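Local coordinates for protein endoglucanase family 5 (Clostridium acetobutylicum ATCC 824, PDB 6PZ7) that probably hydrolyses internal beta-1,4-glucosidic bonds of cellulose and related plant polysaccharides as a broad-specificity endoglucanase, at residues Q76-L79 / N80-E84; K133-D136 / S137-F141; S163-V166 / I167-N171. One frame throughout, in Å; residues are numbered along the deposited sequence.

All three contacts are local ones in a closed eight-stranded beta/alpha barrel. Interactions 1 and 3 each sit within one barrel helix, 76-91 and 161-180, and share a theme: a valine methyl over the face of an aromatic ring four residues away, both contacts partly buried. Their polar groups differ: interaction 1 has an Arg-Glu salt bridge, interaction 3 two bridging waters. Interaction 2, a surface contact, is instead a turn that leads from helix 111-132 into strand 139-142, held by a carboxylate. It touches interaction 1 through a weak hydrogen bond from Gln83 to Tyr135, whereas interactions 1 and 3 stay about 18 Å apart at their nearest atoms.

Interaction 1 (Q76-L79 / N80-E84)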
loop_
_atom_site.group_PDB
_atom_site.type_symbol
_atom_site.label_atom_id
_atom_site.label_comp_id
_atom_site.label_asym_id
_atom_site.label_seq_id
_atom_site.Cartn_x
_atom_site.Cartn_y
_atom_site.Cartn_z
ATOM N N GLN A 76 -2.850 23.033 5.588
ATOM C CA GLN A 76 -3.090 22.593 6.956
ATOM C C GLN A 76 -4.420 21.870 7.105
ATOM O O GLN A 76 -4.521 20.914 7.883
ATOM C CB GLN A 76 -3.047 23.807 7.888
ATOM C CG GLN A 76 -3.271 23.510 9.336
ATOM C CD GLN A 76 -3.122 24.750 10.207
ATOM O OE1 GLN A 76 -2.007 25.132 10.580
ATOM N NE2 GLN A 76 -4.246 25.401 10.510
ATOM N N ALA A 77 -5.464 22.335 6.432
ATOM C CA ALA A 77 -6.744 21.659 6.572
ATOM C C ALA A 77 -6.682 20.242 6.028
ATOM O O ALA A 77 -7.384 19.356 6.518
ATOM C CB ALA A 77 -7.827 22.440 5.836
ATOM N N TRP A 78 -5.906 20.003 4.984
ATOM C CA TRP A 78 -5.743 18.649 4.472
ATOM C C TRP A 78 -5.014 17.788 5.481
ATOM O O TRP A 78 -5.437 16.653 5.752
ATOM C CB TRP A 78 -5.010 18.685 3.137
ATOM C CG TRP A 78 -4.804 17.331 2.497
ATOM C CD1 TRP A 78 -3.627 16.678 2.349
ATOM C CD2 TRP A 78 -5.799 16.473 1.930
ATOM N NE1 TRP A 78 -3.807 15.483 1.714
ATOM C CE2 TRP A 78 -5.140 15.328 1.433
ATOM C CE3 TRP A 78 -7.183 16.582 1.773
ATOM C CZ2 TRP A 78 -5.825 14.306 0.782
ATOM C CZ3 TRP A 78 -7.861 15.550 1.127
ATOM C CH2 TRP A 78 -7.176 14.429 0.642
ATOM N N LEU A 79 -3.898 18.275 6.030
ATOM C CA LEU A 79 -3.206 17.512 7.058
ATOM C C LEU A 79 -4.126 17.209 8.225
ATOM O O LEU A 79 -4.076 16.114 8.803
ATOM C CB LEU A 79 -1.968 18.253 7.547
ATOM C CG LEU A 79 -0.687 18.062 6.758
ATOM C CD1 LEU A 79 0.324 19.119 7.177
ATOM C CD2 LEU A 79 -0.115 16.666 6.911
ATOM N N ASN A 80 -4.949 18.170 8.621
ATOM C CA ASN A 80 -5.857 17.955 9.735
ATOM C C ASN A 80 -6.836 16.819 9.426
ATOM O O ASN A 80 -7.106 15.958 10.284
ATOM C CB ASN A 80 -6.656 19.229 10.056
ATOM C CG ASN A 80 -5.822 20.313 10.704
ATOM O OD1 ASN A 80 -4.718 20.084 11.190
ATOM N ND2 ASN A 80 -6.371 21.507 10.728
ATOM N N ARG A 81 -7.355 16.781 8.187
ATOM C CA ARG A 81 -8.267 15.701 7.789
ATOM C C ARG A 81 -7.566 14.360 7.735
ATOM O O ARG A 81 -8.098 13.348 8.230
ATOM C CB ARG A 81 -8.940 16.019 6.455
ATOM C CG ARG A 81 -9.887 14.920 5.990
ATOM C CD ARG A 81 -10.965 14.592 7.028
ATOM N NE ARG A 81 -11.750 13.452 6.535
ATOM C CZ ARG A 81 -12.476 12.653 7.313
ATOM N NH1 ARG A 81 -12.591 12.848 8.614
ATOM N NH2 ARG A 81 -13.067 11.597 6.762
ATOM N N VAL A 82 -6.359 14.318 7.184
ATOM C CA VAL A 82 -5.599 13.072 7.162
ATOM C C VAL A 82 -5.417 12.567 8.590
ATOM O O VAL A 82 -5.576 11.370 8.867
ATOM C CB VAL A 82 -4.244 13.270 6.447
ATOM C CG1 VAL A 82 -3.394 12.041 6.552
ATOM C CG2 VAL A 82 -4.454 13.617 4.964
ATOM N N GLN A 83 -5.089 13.462 9.518
ATOM C CA GLN A 83 -4.911 13.037 10.901
ATOM C C GLN A 83 -6.205 12.490 11.500
ATOM O O GLN A 83 -6.179 11.540 12.290
ATOM C CB GLN A 83 -4.372 14.176 11.753
ATOM C CG GLN A 83 -4.191 13.743 13.192
ATOM C CD GLN A 83 -3.586 14.784 14.043
ATOM O OE1 GLN A 83 -4.174 15.841 14.251
ATOM N NE2 GLN A 83 -2.351 14.519 14.510
ATOM N N GLU A 84 -7.346 13.099 11.181
ATOM C CA GLU A 84 -8.619 12.569 11.671
ATOM C C GLU A 84 -8.782 11.100 11.271
ATOM O O GLU A 84 -9.212 10.253 12.064
ATOM C CB GLU A 84 -9.808 13.378 11.129
ATOM C CG GLU A 84 -9.945 14.761 11.694
ATOM C CD GLU A 84 -11.094 15.560 11.159
ATOM O OE1 GLU A 84 -11.779 15.157 10.199
ATOM O OE2 GLU A 84 -11.371 16.646 11.734
#
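Trp78 and Val82 meet because of their first torsions: Trp78 swings CG anti to its own nitrogen (chi1 -179°), while Val82 at chi1 174° keeps CG2 beside its nitrogen, from where it reaches the indole. Val82 CG2 lies over one face, 4.0 Å from the centroid of the five-membered ring of Trp78, a CH-pi contact displaced toward the rim, with NE1 of Trp78 the nearest ring atom at 3.8 Å. A beta-branched residue suits this place, its methyl being held close to the backbone. The same pair is joined by Val82 N to Trp78 O, 2.9 Å and nearly straight.

On the polar flank the bent chain of Arg81 brings NH1 to Glu84 OE1 at 2.9 Å, a salt bridge in the guanidinium plane that uses the anti lone pair of the carboxylate. Glu32 takes NE of Arg81 in a second salt bridge, and the guanidinium is thereby gripped by two carboxylates.

Helix 76-91 is the crossover helix between parallel strands 55-58 and 95-99. The Trp78 indole stacks on His65 and meets Trp62 at about 90°, while Leu79 and Gln83 lie against Arg131 of helix 111-132, which also binds OD1 of Asn80.

Interaction 2 (K133-D136 / S137-F141); sequences KDYD and SHLIF
A type I beta turn from Asp136 to Leu139, overlaid by an Asx turn in which the carboxylate of its first residue accepts from the amide two residues on, brings Asp136 and His138 together where the chain leaves the loop for strand 139-142. The backbone bond that closes the beta turn runs from Leu139 N to Asp136 O, 3.1 Å.

Asp136 OD1 takes two further bonds from His138. The amide nitrogen His138 N approaches it at 2.9 Å, on the anti side and tilted 30° from the carboxylate plane; this bond makes the Asx turn. The imidazole follows, His138 ND1 lying 3.2 Å from Asp136 OD1 with the oxygen almost in the ring plane, although the ring nitrogen stands well above the plane of the carboxylate. Both donors come from the same face of that carboxylate, whose plane makes 53° with the ring. The torsion of Asp136 (chi1 72°) places CG between N and C, folding the short side chain back over the turn. Aspartate suits this position because one oxygen can hold both the backbone and the ring of His138, restraining the ring's rotation; the negative charge nearby would probably favour a protonated imidazole.

Beside these polar bonds the contact is apolar. Leu139 turns CD2 to Tyr135, 3.7 Å from Tyr135 CB, and this methyl meets the start of the phenol obliquely. Tyrosine can offer its carbon base to the leucine while its hydroxyl hydrogen-bonds Asn87 of helix 76-91.

Arg188 hydrogen-bonds the carbonyl oxygens of Tyr135 and Leu139. The Leu139 side chain also packs on Phe132 of helix 111-132 and on Ala96 and Leu98, while His138 and Ile140 pair by backbone with strand 95-99 and Phe141 with Met191 of strand 190-193, setting strand 139-142 between its two barrel neighbours.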
loop_
_atom_site.group_PDB
_atom_site.type_symbol
_atom_site.label_atom_id
_atom_site.label_comp_id
_atom_site.label_asym_id
_atom_site.label_seq_id
_atom_site.Cartn_x
_atom_site.Cartn_y
_atom_site.Cartn_z
ATOM N N LYS A 133 4.903 12.806 14.063
ATOM C CA LYS A 133 6.124 12.300 14.686
ATOM C C LYS A 133 5.885 11.629 16.034
ATOM O O LYS A 133 6.702 10.784 16.448
ATOM C CB LYS A 133 7.147 13.437 14.859
ATOM C CG LYS A 133 6.770 14.483 15.888
ATOM C CD LYS A 133 7.615 15.758 15.752
ATOM C CE LYS A 133 9.086 15.468 15.948
ATOM N NZ LYS A 133 9.922 16.682 15.692
ATOM N N ASP A 134 4.822 12.000 16.747
ATOM C CA ASP A 134 4.632 11.513 18.108
ATOM C C ASP A 134 3.816 10.229 18.210
ATOM O O ASP A 134 3.663 9.682 19.305
ATOM C CB ASP A 134 4.006 12.580 18.996
ATOM C CG ASP A 134 4.939 13.737 19.310
ATOM O OD1 ASP A 134 6.172 13.599 19.230
ATOM O OD2 ASP A 134 4.396 14.780 19.703
ATOM N N TYR A 135 3.284 9.713 17.117
ATOM C CA TYR A 135 2.564 8.437 17.151
ATOM C C TYR A 135 3.529 7.306 17.518
ATOM O O TYR A 135 4.726 7.350 17.187
ATOM C CB TYR A 135 1.898 8.160 15.789
ATOM C CG TYR A 135 0.656 8.985 15.587
ATOM C CD1 TYR A 135 0.721 10.281 15.096
ATOM C CD2 TYR A 135 -0.617 8.478 15.901
ATOM C CE1 TYR A 135 -0.431 11.055 14.975
ATOM C CE2 TYR A 135 -1.752 9.246 15.748
ATOM C CZ TYR A 135 -1.633 10.524 15.279
ATOM O OH TYR A 135 -2.730 11.342 15.118
ATOM N N ASP A 136 2.986 6.239 18.092
ATOM C CA ASP A 136 3.786 5.050 18.415
ATOM C C ASP A 136 3.962 4.176 17.172
ATOM O O ASP A 136 3.611 4.556 16.056
ATOM C CB ASP A 136 3.246 4.322 19.648
ATOM C CG ASP A 136 1.961 3.600 19.430
ATOM O OD1 ASP A 136 1.568 3.256 18.326
ATOM O OD2 ASP A 136 1.274 3.382 20.488
ATOM N N SER A 137 4.514 2.984 17.370
ATOM C CA SER A 137 4.901 2.122 16.258
ATOM C C SER A 137 3.731 1.523 15.519
ATOM O O SER A 137 3.937 0.869 14.486
ATOM C CB SER A 137 5.811 1.003 16.753
ATOM O OG SER A 137 5.114 0.118 17.596
ATOM N N HIS A 138 2.493 1.740 15.974
ATOM C CA HIS A 138 1.340 1.324 15.183
ATOM C C HIS A 138 1.123 2.189 13.954
ATOM O O HIS A 138 0.368 1.792 13.067
ATOM C CB HIS A 138 0.065 1.253 16.020
ATOM C CG HIS A 138 0.091 0.117 16.990
ATOM N ND1 HIS A 138 0.686 0.218 18.231
ATOM C CD2 HIS A 138 -0.325 -1.164 16.866
ATOM C CE1 HIS A 138 0.583 -0.944 18.858
ATOM N NE2 HIS A 138 -0.009 -1.801 18.047
ATOM N N LEU A 139 1.727 3.375 13.870
ATOM C CA LEU A 139 1.701 4.180 12.649
ATOM C C LEU A 139 2.976 3.900 11.862
ATOM O O LEU A 139 4.090 4.115 12.353
ATOM C CB LEU A 139 1.590 5.675 12.956
ATOM C CG LEU A 139 1.560 6.571 11.727
ATOM C CD1 LEU A 139 0.410 6.258 10.780
ATOM C CD2 LEU A 139 1.533 8.063 12.135
ATOM N N ILE A 140 2.799 3.374 10.658
ATOM C CA ILE A 140 3.862 3.033 9.713
ATOM C C ILE A 140 3.794 4.032 8.567
ATOM O O ILE A 140 2.690 4.360 8.087
ATOM C CB ILE A 140 3.616 1.598 9.194
ATOM C CG1 ILE A 140 3.752 0.593 10.363
ATOM C CG2 ILE A 140 4.557 1.246 8.052
ATOM C CD1 ILE A 140 3.284 -0.803 10.037
ATOM N N PHE A 141 4.951 4.536 8.131
ATOM C CA PHE A 141 5.020 5.377 6.946
ATOM C C PHE A 141 5.408 4.517 5.753
ATOM O O PHE A 141 6.295 3.676 5.868
ATOM C CB PHE A 141 6.048 6.516 7.094
ATOM C CG PHE A 141 5.723 7.566 8.126
ATOM C CD1 PHE A 141 4.465 7.772 8.622
ATOM C CD2 PHE A 141 6.737 8.364 8.595
ATOM C CE1 PHE A 141 4.230 8.755 9.586
ATOM C CE2 PHE A 141 6.522 9.321 9.569
ATOM C CZ PHE A 141 5.268 9.556 10.034
#

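Interaction 3 (S163-V166 / I167-N171)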
loop_
_atom_site.group_PDB
_atom_site.type_symbol
_atom_site.label_atom_id
_atom_site.label_comp_id
_atom_site.label_asym_id
_atom_site.label_seq_id
_atom_site.Cartn_x
_atom_site.Cartn_y
_atom_site.Cartn_z
ATOM N N SER A 163 15.391 4.014 -13.909
ATOM C CA SER A 163 14.330 4.372 -12.978
ATOM C C SER A 163 14.427 3.591 -11.678
ATOM O O SER A 163 14.118 4.125 -10.610
ATOM C CB SER A 163 12.956 4.250 -13.645
ATOM O OG SER A 163 12.762 2.993 -14.331
ATOM N N ARG A 164 14.861 2.325 -11.746
ATOM C CA ARG A 164 15.074 1.556 -10.511
ATOM C C ARG A 164 16.146 2.199 -9.633
ATOM O O ARG A 164 16.014 2.273 -8.402
ATOM C CB ARG A 164 15.374 0.097 -10.847
ATOM C CG ARG A 164 14.195 -0.630 -11.456
ATOM C CD ARG A 164 14.419 -2.103 -11.619
ATOM N NE ARG A 164 15.504 -2.470 -12.535
ATOM C CZ ARG A 164 15.365 -2.735 -13.814
ATOM N NH1 ARG A 164 14.182 -2.631 -14.397
ATOM N NH2 ARG A 164 16.427 -3.076 -14.536
ATOM N N ASP A 165 17.221 2.689 -10.264
ATOM C CA ASP A 165 18.270 3.404 -9.537
ATOM C C ASP A 165 17.706 4.638 -8.852
ATOM O O ASP A 165 17.923 4.854 -7.650
ATOM C CB ASP A 165 19.390 3.749 -10.530
ATOM C CG ASP A 165 20.638 4.287 -9.890
ATOM O OD1 ASP A 165 20.867 4.130 -8.655
ATOM O OD2 ASP A 165 21.426 4.899 -10.645
ATOM N N VAL A 166 16.967 5.457 -9.586
ATOM C CA VAL A 166 16.437 6.693 -9.019
ATOM C C VAL A 166 15.426 6.405 -7.910
ATOM O O VAL A 166 15.392 7.115 -6.897
ATOM C CB VAL A 166 15.884 7.616 -10.113
ATOM C CG1 VAL A 166 15.257 8.868 -9.498
ATOM C CG2 VAL A 166 17.000 7.996 -11.099
ATOM N N ILE A 167 14.612 5.368 -8.039
ATOM C CA ILE A 167 13.711 5.042 -6.940
ATOM C C ILE A 167 14.482 4.732 -5.671
ATOM O O ILE A 167 14.041 5.079 -4.568
ATOM C CB ILE A 167 12.755 3.921 -7.331
ATOM C CG1 ILE A 167 11.739 4.495 -8.336
ATOM C CG2 ILE A 167 12.103 3.289 -6.094
ATOM C CD1 ILE A 167 11.028 3.496 -9.069
ATOM N N ASN A 168 15.620 4.063 -5.768
ATOM C CA ASN A 168 16.394 3.822 -4.559
ATOM C C ASN A 168 16.801 5.138 -3.907
ATOM O O ASN A 168 16.789 5.265 -2.677
ATOM C CB ASN A 168 17.636 2.983 -4.865
ATOM C CG ASN A 168 17.304 1.530 -5.173
ATOM O OD1 ASN A 168 16.328 0.970 -4.641
ATOM N ND2 ASN A 168 18.103 0.899 -5.987
ATOM N N LYS A 169 17.176 6.136 -4.722
ATOM C CA LYS A 169 17.527 7.447 -4.193
ATOM C C LYS A 169 16.324 8.127 -3.556
ATOM O O LYS A 169 16.445 8.738 -2.489
ATOM C CB LYS A 169 18.122 8.315 -5.315
ATOM C CG LYS A 169 19.308 7.691 -6.079
ATOM C CD LYS A 169 19.807 8.632 -7.168
ATOM C CE LYS A 169 20.838 7.993 -8.072
ATOM N NZ LYS A 169 21.334 8.948 -9.118
ATOM N N PHE A 170 15.164 8.032 -4.187
ATOM C CA PHE A 170 13.971 8.626 -3.606
ATOM C C PHE A 170 13.603 7.973 -2.270
ATOM O O PHE A 170 13.238 8.675 -1.318
ATOM C CB PHE A 170 12.780 8.482 -4.549
ATOM C CG PHE A 170 12.819 9.334 -5.812
ATOM C CD1 PHE A 170 13.682 10.406 -5.978
ATOM C CD2 PHE A 170 11.921 9.055 -6.811
ATOM C CE1 PHE A 170 13.652 11.164 -7.145
ATOM C CE2 PHE A 170 11.881 9.821 -7.973
ATOM C CZ PHE A 170 12.749 10.877 -8.134
ATOM N N ASN A 171 13.664 6.638 -2.189
ATOM C CA ASN A 171 13.358 5.971 -0.932
ATOM C C ASN A 171 14.348 6.386 0.149
ATOM O O ASN A 171 13.964 6.573 1.311
ATOM C CB ASN A 171 13.363 4.449 -1.122
ATOM C CG ASN A 171 12.089 3.919 -1.768
ATOM O OD1 ASN A 171 11.004 4.499 -1.588
ATOM N ND2 ASN A 171 12.189 2.785 -2.455
HETATM O O HOH W 1 14.635 0.195 -7.096
HETATM O O HOH W 2 20.529 2.253 -6.686
#
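Val166 lays its CG1 methyl over one face of the Phe170 ring, the carbon 3.7 Å from the ring centroid and 22° off the normal, a CH-pi contact. The approach is tightest toward the rim, where Val166 CG1 and Phe170 CZ are 3.5 Å apart. With CG1 anti to the nitrogen (chi1 177°), the valine turns this branch along the helix to the residue one turn on, and the flat phenyl receives it broadside. Valine's compact branch and the broad apolar ring suit a buried helix face. Backbone nitrogen Phe170 N also bonds Val166 O, at 2.9 Å.

Away from the ring, the helix is polar and uses water. One water gives hydrogen bonds to Arg164 O and Asn168 OD1; another gives one to Asp165 OD1, 2.7 Å away, and accepts one from Asn168 ND2. Asparagine fits here, since its amide offers donor and acceptor, and Asp206 O and Val208 N bind the same two ends. Asp165 OD2 stays 4.3 Å from Lys169 NZ, beyond a salt bridge; Lys169 makes one with Glu114, and Asp165 OD2 hydrogen-bonds the Tyr111 hydroxyl.

Helix 161-180 packs on helix 111-132, Val166 on Tyr111 and Phe170 on Ser117, Thr118 and Leu121, while Arg164 forms a salt bridge with Asp206 of helix 201-206.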